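Local coordinates for histone RNA hairpin-binding protein (Drosophila melanogaster, PDB 4TV0) that binds the stem-loop at the end of histone mRNA, takes part in histone pre-mRNA 3' processing and couples histone mRNA production to the cell cycle, at residues T5-P9 with K50-Y54. The protein carries 2 engineered substitutions. Residues are numbered along the deposited sequence; the frame is centred on the assembly and turned at random.
Sequences TEADP and KYGKY
K50 meets E6 through its backbone: the carbonyl oxygen K50 O lies 4.1 Å from E6 CB, while the extended lysine chain runs off to hydrogen-bond Q16. At Y51 comes the one hydrogen bond between 5-9 and 50-54, E6 N to Y51 O at 3.1 Å. It is bent at the hydrogen (148°), and the donor stands well above the carbonyl plane. T5 CA adds a C-H...O contact to the same oxygen, with T5 CB close by. The Y51 ring turns one edge to E6 O, at 4.1 Å from CD1, and takes K50 CG over a face near the rim. G52 O touches E6 CB at 3.9 Å. K53, doubled back at chi2 and chi3, lays CG alongside T5 N and CD against E6 N (3.7 Å), which brings NZ within 4.2 Å of E6 OE1, where the charges may attract without forming a salt bridge. E6 swings CG away from its own amide (chi1 -172°) and then bends at chi2, which returns the carboxylate to its own chain, where OE2 accepts from A7 N and, through its anti lone pair, from D8 N (2.8 Å). Without the carboxylate, as with an alanine here, the amides of A7 and D8 would probably lose their acceptor and K53 its nearby negative charge. This surface contact in the RNA-binding domain ties the chain leading into helix 9-22, N-capped by D8, to the loop entering helix 56-67. R15 of the first helix hydrogen-bonds both K50 O and G52 O; Y54 packs on F59 and M62 of the second and on an RNA adenine.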
ATOM      1  N   THR A   5      14.158   0.125  -5.547  1.00 36.46           N
ATOM      2  CA  THR A   5      13.093   1.056  -5.167  1.00 43.16           C
ATOM      3  C   THR A   5      12.310   1.653  -6.352  1.00 41.76           C
ATOM      4  O   THR A   5      12.895   2.075  -7.329  1.00 42.03           O
ATOM      5  CB  THR A   5      13.592   2.200  -4.229  1.00 45.07           C
ATOM      6  OG1 THR A   5      13.948   3.347  -5.001  1.00 41.00           O
ATOM      7  CG2 THR A   5      14.780   1.753  -3.375  1.00 40.41           C
ATOM      8  N   GLU A   6      10.983   1.663  -6.219  1.00 47.12           N
ATOM      9  CA  GLU A   6      10.014   2.166  -7.194  1.00 43.51           C
ATOM     10  C   GLU A   6      10.058   3.700  -7.292  1.00 50.84           C
ATOM     11  O   GLU A   6      10.354   4.390  -6.302  1.00 51.30           O
ATOM     12  CB  GLU A   6       8.614   1.675  -6.776  1.00 40.75           C
ATOM     13  CG  GLU A   6       7.471   1.919  -7.755  1.00 41.27           C
ATOM     14  CD  GLU A   6       7.816   1.594  -9.209  1.00 54.53           C
ATOM     15  OE1 GLU A   6       8.037   0.401  -9.550  1.00 50.89           O
ATOM     16  OE2 GLU A   6       7.857   2.556 -10.017  1.00 54.33           O
ATOM     17  N   ALA A   7       9.772   4.235  -8.484  1.00 39.46           N
ATOM     18  CA  ALA A   7       9.845   5.692  -8.720  1.00 34.30           C
ATOM     19  C   ALA A   7       8.716   6.228  -9.602  1.00 31.84           C
ATOM     20  O   ALA A   7       8.455   7.441  -9.611  1.00 33.56           O
ATOM     21  CB  ALA A   7      11.211   6.087  -9.298  1.00 24.02           C
ATOM     22  N   ASP A   8       8.043   5.322 -10.319  1.00 29.28           N
ATOM     23  CA  ASP A   8       6.906   5.679 -11.163  1.00 31.01           C
ATOM     24  C   ASP A   8       5.825   6.409 -10.389  1.00 35.50           C
ATOM     25  O   ASP A   8       5.289   5.896  -9.413  1.00 37.46           O
ATOM     26  CB  ASP A   8       6.303   4.441 -11.837  1.00 36.08           C
ATOM     27  CG  ASP A   8       5.109   4.792 -12.723  1.00 39.84           C
ATOM     28  OD1 ASP A   8       5.287   5.541 -13.716  1.00 51.08           O
ATOM     29  OD2 ASP A   8       3.988   4.334 -12.424  1.00 42.03           O
ATOM     30  N   PRO A   9       5.488   7.620 -10.827  1.00 42.17           N
ATOM     31  CA  PRO A   9       4.545   8.427 -10.047  1.00 39.28           C
ATOM     32  C   PRO A   9       3.122   7.873  -9.981  1.00 40.85           C
ATOM     33  O   PRO A   9       2.352   8.268  -9.102  1.00 44.53           O
ATOM     34  CB  PRO A   9       4.581   9.791 -10.756  1.00 29.96           C
ATOM     35  CG  PRO A   9       5.914   9.828 -11.411  1.00 35.56           C
ATOM     36  CD  PRO A   9       6.153   8.408 -11.873  1.00 34.55           C
ATOM     37  N   LYS A  50       5.850   1.609   0.234  1.00 34.28           N
ATOM     38  CA  LYS A  50       5.447   2.033  -1.105  1.00 34.97           C
ATOM     39  C   LYS A  50       6.650   2.181  -2.032  1.00 39.17           C
ATOM     40  O   LYS A  50       6.516   2.141  -3.255  1.00 37.43           O
ATOM     41  CB  LYS A  50       4.642   3.339  -1.057  1.00 34.63           C
ATOM     42  CG  LYS A  50       5.441   4.593  -0.703  1.00 32.85           C
ATOM     43  CD  LYS A  50       4.568   5.863  -0.709  1.00 24.43           C
ATOM     44  CE  LYS A  50       5.388   7.078  -0.266  1.00 34.47           C
ATOM     45  NZ  LYS A  50       4.659   8.389  -0.305  1.00 35.47           N
ATOM     46  N   TYR A  51       7.832   2.320  -1.444  1.00 40.03           N
ATOM     47  CA  TYR A  51       9.041   2.513  -2.227  1.00 35.85           C
ATOM     48  C   TYR A  51       9.643   1.200  -2.684  1.00 34.70           C
ATOM     49  O   TYR A  51      10.749   1.171  -3.190  1.00 37.89           O
ATOM     50  CB  TYR A  51      10.081   3.302  -1.428  1.00 33.53           C
ATOM     51  CG  TYR A  51       9.786   4.781  -1.298  1.00 38.74           C
ATOM     52  CD1 TYR A  51       9.701   5.597  -2.426  1.00 36.76           C
ATOM     53  CD2 TYR A  51       9.597   5.368  -0.054  1.00 33.49           C
ATOM     54  CE1 TYR A  51       9.439   6.953  -2.319  1.00 33.01           C
ATOM     55  CE2 TYR A  51       9.335   6.732   0.067  1.00 38.61           C
ATOM     56  CZ  TYR A  51       9.265   7.525  -1.071  1.00 37.14           C
ATOM     57  OH  TYR A  51       9.010   8.883  -0.968  1.00 32.80           O
ATOM     58  N   GLY A  52       8.924   0.104  -2.514  1.00 28.18           N
ATOM     59  CA  GLY A  52       9.504  -1.198  -2.826  1.00 26.56           C
ATOM     60  C   GLY A  52       9.115  -1.776  -4.175  1.00 25.68           C
ATOM     61  O   GLY A  52       8.036  -1.518  -4.687  1.00 28.97           O
ATOM     62  N   LYS A  53      10.002  -2.563  -4.760  1.00 30.59           N
ATOM     63  CA  LYS A  53       9.711  -3.203  -6.026  1.00 28.07           C
ATOM     64  C   LYS A  53       8.814  -4.414  -5.793  1.00 33.80           C
ATOM     65  O   LYS A  53       9.236  -5.414  -5.199  1.00 32.05           O
ATOM     66  CB  LYS A  53      11.007  -3.636  -6.720  1.00 38.61           C
ATOM     67  CG  LYS A  53      12.068  -2.554  -6.841  1.00 42.60           C
ATOM     68  CD  LYS A  53      11.702  -1.515  -7.892  1.00 46.39           C
ATOM     69  CE  LYS A  53      11.608  -2.140  -9.276  1.00 44.66           C
ATOM     70  NZ  LYS A  53      11.905  -1.097 -10.292  1.00 46.62           N
ATOM     71  N   TYR A  54       7.571  -4.319  -6.261  1.00 31.30           N
ATOM     72  CA  TYR A  54       6.622  -5.427  -6.149  1.00 31.80           C
ATOM     73  C   TYR A  54       5.659  -5.438  -7.299  1.00 31.29           C
ATOM     74  O   TYR A  54       5.196  -4.378  -7.730  1.00 38.67           O
ATOM     75  CB  TYR A  54       5.732  -5.299  -4.905  1.00 30.16           C
ATOM     76  CG  TYR A  54       6.406  -5.325  -3.559  1.00 27.93           C
ATOM     77  CD1 TYR A  54       6.776  -6.533  -2.959  1.00 32.73           C
ATOM     78  CD2 TYR A  54       6.625  -4.140  -2.853  1.00 30.50           C
ATOM     79  CE1 TYR A  54       7.395  -6.553  -1.696  1.00 36.47           C
ATOM     80  CE2 TYR A  54       7.229  -4.150  -1.593  1.00 35.34           C
ATOM     81  CZ  TYR A  54       7.607  -5.356  -1.022  1.00 37.63           C
ATOM     82  OH  TYR A  54       8.200  -5.357   0.222  1.00 57.13           O
TER